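Local coordinates for peptidase S9 prolyl oligopeptidase catalytic domain-containing protein (PDB 4HXF) that probably acts as an acylaminoacyl peptidase, a serine protease that assembles into a self-compartmentalizing hexamer, at residues I465-Y470 / E488-W494. Numbering follows the deposited sequence.
Sequences ISYGGY and ENGISYW. With Y3A (N-[(benzyloxy)carbonyl]glycyl-N-[(2S,3R)-4-chloro-3-hydroxy-1-phenylbutan-2-yl]glycinamide), chain B.
W494 sets CZ2 over the centre of one face of the Y470 ring, 3.6 Å above its plane, the two planes oblique at 55°. At the edge of that ring, near its plane, I491 O lies 3.5 Å from Y470 CD1. The indole carries I491 CG2 over one of its faces, with Y467 CE1 and the inhibitor's phenyl carbon CE2 at its edge. Y470 CG stands anti to the backbone N (chi1 165°), bringing the ring to the indole, and OH hydrogen-bonds to the L525 carbonyl. With an alanine in place of Y470, W494 CZ2 would probably lose the ring beneath it and the L525 carbonyl would lose this donor. I491 CD1 bridges Y470 CB and inhibitor CB4, 3.9 Å from each. S466, probably at the nucleophile elbow, is covalently joined through OG to inhibitor C4; Y467 N donates to inhibitor O4 (3.1 Å), consistent with an oxyanion-hole role. S466 N hydrogen-bonds to E488 O (2.9 Å), and G469 CA packs 4.1 Å from G490 CA, where a side chain would clash. Parallel strands 460-465 and 484-488 of the α/β-hydrolase sheet end at the I465–E488 bridge, helix 467-478 following one and the loop to helix 494-500 the other.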
loop_
_atom_site.group_PDB
_atom_site.type_symbol
_atom_site.label_atom_id
_atom_site.label_comp_id
_atom_site.label_asym_id
_atom_site.label_seq_id
_atom_site.Cartn_x
_atom_site.Cartn_y
_atom_site.Cartn_z
ATOM N N ILE A 465 3.573 24.807 -36.643
ATOM C CA ILE A 465 3.891 24.904 -35.232
ATOM C C ILE A 465 4.918 26.012 -34.997
ATOM O O ILE A 465 5.861 26.215 -35.805
ATOM C CB ILE A 465 4.507 23.578 -34.724
ATOM C CG1 ILE A 465 3.603 22.376 -35.025
ATOM C CG2 ILE A 465 4.907 23.600 -33.252
ATOM C CD1 ILE A 465 4.291 20.996 -34.937
ATOM N N SER A 466 4.805 26.746 -33.889
ATOM C CA SER A 466 5.771 27.788 -33.479
ATOM C C SER A 466 5.742 28.923 -34.467
ATOM O O SER A 466 4.676 29.508 -34.666
ATOM C CB SER A 466 7.161 27.137 -33.281
ATOM O OG SER A 466 7.919 28.110 -32.587
ATOM N N TYR A 467 6.859 29.236 -35.140
ATOM C CA TYR A 467 6.829 30.280 -36.171
ATOM C C TYR A 467 5.801 29.886 -37.282
ATOM O O TYR A 467 5.202 30.767 -37.941
ATOM C CB TYR A 467 8.243 30.572 -36.702
ATOM C CG TYR A 467 8.252 31.795 -37.599
ATOM C CD1 TYR A 467 8.128 33.079 -37.027
ATOM C CD2 TYR A 467 8.246 31.705 -38.973
ATOM C CE1 TYR A 467 8.113 34.215 -37.820
ATOM C CE2 TYR A 467 8.230 32.808 -39.780
ATOM C CZ TYR A 467 8.139 34.093 -39.232
ATOM O OH TYR A 467 8.071 35.258 -40.002
ATOM N N GLY A 468 5.593 28.548 -37.471
ATOM C CA GLY A 468 4.670 28.064 -38.454
ATOM C C GLY A 468 3.216 28.327 -38.006
ATOM O O GLY A 468 2.322 28.465 -38.838
ATOM N N GLY A 469 3.036 28.325 -36.698
ATOM C CA GLY A 469 1.735 28.689 -36.065
ATOM C C GLY A 469 1.466 30.177 -36.189
ATOM O O GLY A 469 0.373 30.632 -36.622
ATOM N N TYR A 470 2.472 31.028 -35.901
ATOM C CA TYR A 470 2.409 32.450 -36.231
ATOM C C TYR A 470 1.944 32.600 -37.663
ATOM O O TYR A 470 1.136 33.446 -38.035
ATOM C CB TYR A 470 3.851 33.067 -36.072
ATOM C CG TYR A 470 3.948 34.432 -36.733
ATOM C CD1 TYR A 470 3.380 35.515 -36.197
ATOM C CD2 TYR A 470 4.639 34.595 -37.906
ATOM C CE1 TYR A 470 3.483 36.739 -36.804
ATOM C CE2 TYR A 470 4.795 35.787 -38.536
ATOM C CZ TYR A 470 4.205 36.922 -37.941
ATOM O OH TYR A 470 4.292 38.179 -38.595
ATOM N N GLU A 488 -0.432 25.885 -34.131
ATOM C CA GLU A 488 0.011 25.180 -32.895
ATOM C C GLU A 488 1.164 25.919 -32.257
ATOM O O GLU A 488 2.117 26.342 -32.896
ATOM C CB GLU A 488 0.462 23.774 -33.198
ATOM C CG GLU A 488 -0.388 23.032 -34.170
ATOM C CD GLU A 488 -0.081 21.562 -34.180
ATOM O OE1 GLU A 488 0.202 21.044 -33.057
ATOM O OE2 GLU A 488 -0.043 20.962 -35.317
ATOM N N ASN A 489 1.031 26.160 -30.946
ATOM C CA ASN A 489 2.120 26.647 -30.140
ATOM C C ASN A 489 2.791 27.863 -30.822
ATOM O O ASN A 489 4.014 27.969 -30.906
ATOM C CB ASN A 489 3.131 25.547 -29.822
ATOM C CG ASN A 489 2.544 24.452 -28.983
ATOM O OD1 ASN A 489 1.773 23.587 -29.528
ATOM N ND2 ASN A 489 2.853 24.461 -27.675
ATOM N N GLY A 490 1.922 28.767 -31.296
ATOM C CA GLY A 490 2.278 29.861 -32.200
ATOM C C GLY A 490 2.568 31.199 -31.553
ATOM O O GLY A 490 2.782 31.275 -30.407
ATOM N N ILE A 491 2.600 32.217 -32.355
ATOM C CA ILE A 491 2.567 33.599 -31.934
ATOM C C ILE A 491 1.429 34.330 -32.591
ATOM O O ILE A 491 1.243 34.258 -33.782
ATOM C CB ILE A 491 3.922 34.305 -32.292
ATOM C CG1 ILE A 491 5.117 33.606 -31.687
ATOM C CG2 ILE A 491 3.855 35.794 -31.848
ATOM C CD1 ILE A 491 5.874 32.717 -32.731
ATOM N N SER A 492 0.657 35.009 -31.751
ATOM C CA SER A 492 -0.346 35.997 -32.123
ATOM C C SER A 492 0.045 37.450 -31.770
ATOM O O SER A 492 -0.496 38.334 -32.441
ATOM C CB SER A 492 -1.785 35.731 -31.620
ATOM O OG SER A 492 -1.884 35.769 -30.219
ATOM N N TYR A 493 0.875 37.644 -30.750
ATOM C CA TYR A 493 1.290 38.956 -30.364
ATOM C C TYR A 493 2.712 39.048 -29.955
ATOM O O TYR A 493 3.117 38.492 -28.900
ATOM C CB TYR A 493 0.359 39.496 -29.235
ATOM C CG TYR A 493 0.516 40.929 -28.790
ATOM C CD1 TYR A 493 1.181 41.894 -29.618
ATOM C CD2 TYR A 493 -0.051 41.421 -27.651
ATOM C CE1 TYR A 493 1.311 43.206 -29.254
ATOM C CE2 TYR A 493 0.067 42.723 -27.283
ATOM C CZ TYR A 493 0.770 43.649 -28.064
ATOM O OH TYR A 493 0.830 44.941 -27.728
ATOM N N TRP A 494 3.544 39.729 -30.773
ATOM C CA TRP A 494 4.951 39.783 -30.444
ATOM C C TRP A 494 5.291 40.441 -29.120
ATOM O O TRP A 494 6.336 40.084 -28.499
ATOM C CB TRP A 494 5.769 40.422 -31.582
ATOM C CG TRP A 494 5.719 39.581 -32.819
ATOM C CD1 TRP A 494 5.094 39.871 -34.015
ATOM C CD2 TRP A 494 6.400 38.321 -33.002
ATOM N NE1 TRP A 494 5.335 38.837 -34.918
ATOM C CE2 TRP A 494 6.058 37.866 -34.319
ATOM C CE3 TRP A 494 7.162 37.525 -32.192
ATOM C CZ2 TRP A 494 6.565 36.690 -34.866
ATOM C CZ3 TRP A 494 7.672 36.348 -32.738
ATOM C CH2 TRP A 494 7.340 35.935 -34.036
HETATM N N3 Y3A B . 14.668 28.399 -31.773
HETATM C CA3 Y3A B . 13.757 29.486 -32.181
HETATM C C3 Y3A B . 12.404 29.127 -31.558
HETATM O O3 Y3A B . 12.191 28.386 -30.621
HETATM C C4 Y3A B . 9.406 27.955 -32.655
HETATM O O4 Y3A B . 9.558 28.154 -34.013
HETATM C CA4 Y3A B . 9.849 29.222 -31.944
HETATM N N4 Y3A B . 11.209 29.522 -32.465
HETATM C CB4 Y3A B . 9.100 30.525 -32.351
HETATM C CG4 Y3A B . 9.585 31.745 -31.640
HETATM C CD1 Y3A B . 9.496 31.958 -30.256
HETATM C CD2 Y3A B . 10.103 32.794 -32.388
HETATM C CE1 Y3A B . 9.933 33.113 -29.635
HETATM C CE2 Y3A B . 10.553 33.958 -31.782
HETATM C CZ4 Y3A B . 10.495 34.101 -30.431
HETATM C C15 Y3A B . 9.810 26.603 -31.956
#